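Local coordinates for hypothetical protein (Uncultured marine organism, PDB 2OD6) that is of unknown function but forms a ferredoxin-like dimer and holds a fatty-acid-like ligand, 10-oxohexadecanoic acid, in a pocket between its sheet and helices, at residues L45-N50 with M63-K68; S9-D14 with F99-C104. All blocks are in the same frame, centred on the assembly; numbering follows the deposited sequence.

Contact 1: residues L45-N50 with M63-K68; sequences LKFSMN and MTYEYK. With OHA (10-oxohexadecanoic acid), chain E.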
# COMPACT_ATOMS: atom_id res chain seq x y z
N LEU A 45 -1.31 4.36 13.16
CA LEU A 45 -1.91 3.10 13.63
C LEU A 45 -0.97 1.90 13.35
O LEU A 45 -0.83 1.01 14.20
CB LEU A 45 -3.29 2.88 13.00
CG LEU A 45 -4.51 3.73 13.39
CD1 LEU A 45 -5.67 3.36 12.42
CD2 LEU A 45 -4.94 3.61 14.87
N LYS A 46 -0.29 1.92 12.21
CA LYS A 46 0.52 0.81 11.77
C LYS A 46 1.52 1.28 10.74
O LYS A 46 1.23 2.20 9.93
CB LYS A 46 -0.35 -0.31 11.18
CG LYS A 46 0.39 -1.59 10.82
CD LYS A 46 -0.54 -2.64 10.18
CE LYS A 46 0.23 -3.57 9.22
NZ LYS A 46 -0.67 -4.64 8.74
N PHE A 47 2.71 0.67 10.79
CA PHE A 47 3.72 0.81 9.73
C PHE A 47 4.10 -0.57 9.16
O PHE A 47 4.10 -1.56 9.88
CB PHE A 47 4.97 1.46 10.30
CG PHE A 47 6.14 1.43 9.37
CD1 PHE A 47 6.33 2.44 8.47
CD2 PHE A 47 7.09 0.39 9.43
CE1 PHE A 47 7.42 2.43 7.61
CE2 PHE A 47 8.19 0.37 8.57
CZ PHE A 47 8.36 1.40 7.68
N SER A 48 4.45 -0.63 7.86
CA SER A 48 4.99 -1.89 7.26
C SER A 48 5.96 -1.56 6.21
O SER A 48 5.82 -0.50 5.63
CB SER A 48 3.89 -2.85 6.77
OG SER A 48 3.25 -2.43 5.58
N MSE A 49 6.97 -2.42 6.03
CA MSE A 49 7.92 -2.32 4.92
C MSE A 49 7.80 -3.63 4.14
O MSE A 49 7.76 -4.70 4.73
CB MSE A 49 9.36 -2.03 5.42
CG MSE A 49 10.43 -1.98 4.40
SE MSE A 49 11.81 -0.86 5.23
CE MSE A 49 11.91 -1.95 6.94
N ASN A 50 7.82 -3.55 2.80
CA ASN A 50 7.42 -4.71 1.96
C ASN A 50 8.34 -4.78 0.83
O ASN A 50 8.50 -3.76 0.22
CB ASN A 50 5.98 -4.49 1.46
CG ASN A 50 4.99 -4.26 2.58
OD1 ASN A 50 4.44 -5.22 3.12
ND2 ASN A 50 4.71 -2.95 2.93
N MSE A 63 6.67 1.12 1.75
CA MSE A 63 6.40 1.43 3.13
C MSE A 63 4.97 1.97 3.31
O MSE A 63 4.53 2.90 2.59
CB MSE A 63 7.47 2.42 3.58
CG MSE A 63 8.85 1.77 3.58
SE MSE A 63 10.11 3.06 4.33
CE MSE A 63 10.23 4.29 2.93
N THR A 64 4.20 1.41 4.22
CA THR A 64 2.88 1.87 4.37
C THR A 64 2.78 2.52 5.75
O THR A 64 3.28 1.98 6.72
CB THR A 64 1.84 0.73 4.23
OG1 THR A 64 1.93 -0.10 5.38
CG2 THR A 64 2.08 -0.11 2.97
N TYR A 65 2.16 3.70 5.80
CA TYR A 65 1.86 4.41 7.04
C TYR A 65 0.35 4.51 7.18
O TYR A 65 -0.30 5.16 6.36
CB TYR A 65 2.45 5.80 6.95
CG TYR A 65 3.91 5.80 6.80
CD1 TYR A 65 4.47 5.70 5.53
CD2 TYR A 65 4.76 5.86 7.90
CE1 TYR A 65 5.87 5.69 5.33
CE2 TYR A 65 6.18 5.85 7.71
CZ TYR A 65 6.69 5.76 6.43
OH TYR A 65 8.03 5.74 6.26
N GLU A 66 -0.24 3.87 8.16
CA GLU A 66 -1.66 3.91 8.32
C GLU A 66 -2.00 4.86 9.47
O GLU A 66 -1.70 4.55 10.62
CB GLU A 66 -2.20 2.51 8.65
CG GLU A 66 -2.27 1.60 7.44
CD GLU A 66 -2.55 0.18 7.79
OE1 GLU A 66 -3.54 -0.13 8.50
OE2 GLU A 66 -1.76 -0.65 7.30
N TYR A 67 -2.63 5.98 9.15
CA TYR A 67 -3.02 6.96 10.14
C TYR A 67 -4.51 6.94 10.49
O TYR A 67 -5.37 6.54 9.69
CB TYR A 67 -2.67 8.34 9.63
CG TYR A 67 -1.24 8.52 9.14
CD1 TYR A 67 -0.20 8.70 10.03
CD2 TYR A 67 -0.94 8.54 7.78
CE1 TYR A 67 1.12 8.88 9.58
CE2 TYR A 67 0.36 8.74 7.34
CZ TYR A 67 1.37 8.93 8.25
OH TYR A 67 2.66 9.15 7.84
N LYS A 68 -4.81 7.41 11.69
CA LYS A 68 -6.17 7.45 12.22
C LYS A 68 -7.06 8.35 11.34
O LYS A 68 -8.24 8.07 11.13
CB LYS A 68 -6.12 7.99 13.65
CG LYS A 68 -7.35 7.83 14.54
CD LYS A 68 -7.03 8.33 16.01
CE LYS A 68 -7.59 9.75 16.36
NZ LYS A 68 -7.31 10.35 17.80
O2 OHA E . 2.75 9.69 5.34
C16 OHA E . 3.80 9.98 4.77
O3 OHA E . 3.66 10.61 3.63
C15 OHA E . 5.18 9.69 5.33
C14 OHA E . 6.26 9.68 4.24
C13 OHA E . 7.73 9.66 4.75
C12 OHA E . 8.59 8.52 4.18
C11 OHA E . 10.13 8.76 4.26
C10 OHA E . 10.97 7.58 4.79
C9 OHA E . 10.94 7.51 6.33
C8 OHA E . 11.37 6.18 6.98
C7 OHA E . 11.04 6.18 8.48
O1 OHA E . 9.94 5.83 8.89
C6 OHA E . 12.03 6.61 9.54
C5 OHA E . 13.43 6.91 9.00
C4 OHA E . 14.39 7.24 10.16
C3 OHA E . 15.87 7.40 9.77
C2 OHA E . 16.49 6.22 9.01
C1 OHA E . 16.94 6.65 7.62
O HOH W 1 -3.04 -3.20 7.72

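Contact 2: residues S9-D14 with F99-C104; sequences SFTTAD and FTTSRC. With OHA (10-oxohexadecanoic acid), chain E.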
# COMPACT_ATOMS: atom_id res chain seq x y z
N SER A 9 -0.49 6.47 3.52
CA SER A 9 0.55 6.85 2.57
C SER A 9 1.34 5.60 2.21
O SER A 9 1.55 4.75 3.09
CB SER A 9 1.44 7.87 3.20
OG SER A 9 0.74 9.04 3.52
N PHE A 10 1.74 5.50 0.94
CA PHE A 10 2.56 4.40 0.45
C PHE A 10 3.76 5.00 -0.13
O PHE A 10 3.65 5.72 -1.11
CB PHE A 10 1.85 3.61 -0.65
CG PHE A 10 0.51 3.10 -0.26
CD1 PHE A 10 0.37 1.90 0.42
CD2 PHE A 10 -0.62 3.83 -0.53
CE1 PHE A 10 -0.88 1.44 0.80
CE2 PHE A 10 -1.88 3.37 -0.16
CZ PHE A 10 -2.01 2.18 0.52
N THR A 11 4.89 4.80 0.51
CA THR A 11 6.16 5.35 -0.05
C THR A 11 6.86 4.20 -0.72
O THR A 11 7.13 3.16 -0.06
CB THR A 11 6.98 5.93 1.09
OG1 THR A 11 6.25 7.01 1.69
CG2 THR A 11 8.33 6.43 0.63
N THR A 12 7.29 4.42 -1.97
CA THR A 12 8.08 3.45 -2.70
C THR A 12 9.48 3.99 -2.72
O THR A 12 9.72 5.16 -3.09
CB THR A 12 7.54 3.15 -4.15
OG1 THR A 12 6.21 2.62 -4.04
CG2 THR A 12 8.46 2.15 -4.88
N ALA A 13 10.39 3.14 -2.28
CA ALA A 13 11.79 3.43 -2.20
C ALA A 13 12.61 2.52 -3.14
O ALA A 13 12.59 1.30 -2.98
CB ALA A 13 12.19 3.24 -0.78
N ASP A 14 13.36 3.09 -4.08
CA ASP A 14 14.14 2.31 -5.02
C ASP A 14 15.59 2.58 -4.84
O ASP A 14 15.95 3.72 -4.67
CB ASP A 14 13.89 2.78 -6.44
CG ASP A 14 12.93 1.93 -7.15
OD1 ASP A 14 11.75 2.00 -6.78
OD2 ASP A 14 13.36 1.19 -8.07
N PHE A 99 12.54 8.15 -3.91
CA PHE A 99 11.33 7.80 -3.06
C PHE A 99 10.17 8.45 -3.75
O PHE A 99 10.33 9.56 -4.23
CB PHE A 99 11.39 8.45 -1.70
CG PHE A 99 12.49 7.96 -0.85
CD1 PHE A 99 13.74 8.53 -0.94
CD2 PHE A 99 12.29 6.93 0.03
CE1 PHE A 99 14.79 8.05 -0.17
CE2 PHE A 99 13.32 6.44 0.82
CZ PHE A 99 14.57 7.01 0.73
N THR A 100 9.02 7.79 -3.80
CA THR A 100 7.81 8.43 -4.32
C THR A 100 6.67 7.99 -3.43
O THR A 100 6.58 6.82 -3.07
CB THR A 100 7.53 8.08 -5.83
OG1 THR A 100 7.55 6.65 -6.02
CG2 THR A 100 8.56 8.74 -6.76
N THR A 101 5.82 8.93 -3.01
CA THR A 101 4.73 8.63 -2.08
C THR A 101 3.36 8.87 -2.68
O THR A 101 3.12 9.88 -3.32
CB THR A 101 4.84 9.41 -0.76
OG1 THR A 101 6.11 9.13 -0.18
CG2 THR A 101 3.75 8.97 0.23
N SER A 102 2.46 7.91 -2.47
CA SER A 102 1.09 8.09 -2.83
C SER A 102 0.33 8.22 -1.55
O SER A 102 0.21 7.26 -0.78
CB SER A 102 0.60 6.96 -3.74
OG SER A 102 1.14 7.23 -5.04
N ARG A 103 -0.19 9.42 -1.30
CA ARG A 103 -0.99 9.70 -0.11
C ARG A 103 -2.48 9.58 -0.44
O ARG A 103 -2.95 10.17 -1.43
CB ARG A 103 -0.67 11.09 0.42
CG ARG A 103 0.82 11.29 0.71
CD ARG A 103 1.12 12.61 1.38
NE ARG A 103 2.39 12.56 2.10
CZ ARG A 103 3.59 12.79 1.55
NH1 ARG A 103 3.71 13.14 0.27
NH2 ARG A 103 4.68 12.69 2.31
N CYS A 104 -3.19 8.83 0.41
CA CYS A 104 -4.57 8.40 0.17
C CYS A 104 -5.50 8.64 1.35
O CYS A 104 -5.05 8.85 2.46
CB CYS A 104 -4.59 6.88 -0.12
SG CYS A 104 -3.47 6.45 -1.50
O2 OHA E . 2.75 9.69 5.34
C16 OHA E . 3.80 9.98 4.77
O3 OHA E . 3.66 10.61 3.63
C15 OHA E . 5.18 9.69 5.33
C14 OHA E . 6.26 9.68 4.24
C13 OHA E . 7.73 9.66 4.75
C12 OHA E . 8.59 8.52 4.18
C11 OHA E . 10.13 8.76 4.26
C10 OHA E . 10.97 7.58 4.79
C9 OHA E . 10.94 7.51 6.33
C8 OHA E . 11.37 6.18 6.98
C7 OHA E . 11.04 6.18 8.48
O1 OHA E . 9.94 5.83 8.89
C6 OHA E . 12.03 6.61 9.54
C5 OHA E . 13.43 6.91 9.00
C4 OHA E . 14.39 7.24 10.16
C3 OHA E . 15.87 7.40 9.77
C2 OHA E . 16.49 6.22 9.01
C1 OHA E . 16.94 6.65 7.62
O HOH W 2 -2.06 10.06 3.62
O HOH W 3 10.40 5.28 -5.97

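Contact 1: residues L45-N50 with M63-K68
Phe47 and Tyr65 meet as a non-hydrogen-bonded pair in the antiparallel hairpin of strands 44-52 and 59-67, the outer hairpin of the chain's own four-stranded ferredoxin-like sheet, which runs on into the second subunit. With CG anti to the backbone N (chi1 169°), the Phe47 ring leans toward strand 59-67 and lies alongside the Tyr65 ring. Phe47 CB and CG skirt Thr64 O; CD1 touches Tyr65 CE2; CE1 sits against Tyr65 CZ and OH; and Phe47 CZ reaches CG and the selenium of Met63, deposited as selenomethionine. That selenium lies at the ring edge, 5.3 Å from the Phe47 centroid, a Met-aromatic contact. The two aromatic planes stand at 62° with centroids 5.1 Å apart, an offset edge-to-face pair in which Phe47 presents the edge. The opposite face of Tyr65 carries C15 of 10-oxohexadecanoic acid, while Tyr65 OH donates to keto oxygen O1 at 3.3 Å. Tyr67 OH gives a shorter bond, 2.6 Å, to carboxylate oxygen O2.

On the sheet face carrying Lys46, Ser48, Thr64 and Glu66, Lys46 NZ and Glu66 OE2 are 4.4 Å apart and share a water; Glu66 OE1 pairs with Lys46 of the second subunit. Leu45 N (2.6 Å) and, weakly, Lys46 N (3.4 Å) both donate to Glu66 O, a classic beta bulge. Ser48 OG and Thr64 OG1 are hydrogen-bonded at 2.7 Å, and Asn50 ND2, also bonded to Val62 O, donates to that serine oxygen.

Contact 2: residues S9-D14 with F99-C104
Backbone hydrogen bonds join Phe10 to Ser102 and Thr12 to Thr100 in both directions; the straightest runs from Thr12 N to Thr100 O, 2.7 Å with 176° at the hydrogen. Between these pairs, Thr11 and Thr101 stand opposite each other, CA atoms 4.1 Å apart, and their OG1 atoms are hydrogen-bonded at 2.8 Å. Both side chains stand on the ligand side of the sheet; with OG1 anti to the carbonyl carbon in each (chi1 -63° and -56°), the two hydroxyls meet. Strand 7-15 is central and strand 98-109 is its neighbour, the 1-4 pairing of the ferredoxin-like 2-3-1-4 order.

Polar contacts to the ligand cluster at one end. Ser9 OG donates to carboxylate oxygen O2 of 10-oxohexadecanoic acid at 2.8 Å. In one of two deposited conformers, and therefore less certain, NE and NH2 of Arg103 both approach O3, NH2 at 2.7 Å.

Apolar contacts lie on the ligand-side face of the two strands. Ala13 CB packs obliquely against the Phe99 ring, whose edge receives Thr11 CG2, and in that same Arg103 conformer Thr101 CG2 lies over the centre of one guanidinium face. A sulfur-aromatic contact occupies the reverse face: Cys104 SG lies in the plane of the Phe10 ring, at its edge, 3.7 Å from Phe10 CE2.

In the fold
Contacts 1 and 2 are the two outer strand pairings of one sheet, joined where strands 59-67 and 7-15 run as neighbours: Met63 N lies 2.8 Å from Thr11 O and Tyr65 N 3.0 Å from Ser9 O, both probable hydrogen bonds. Contact 1 is the more buried, with eight of twelve touching residues buried against five of eleven in contact 2. On the ligand side, contact 1 offers aromatic rings and two phenol hydroxyls, packed against helix 18-40, whereas contact 2 offers small aliphatic hydroxyls and an arginine beside helix 70-85. The ligand carboxylate is held from both contacts. Both also reach the second subunit, into which the sheet continues.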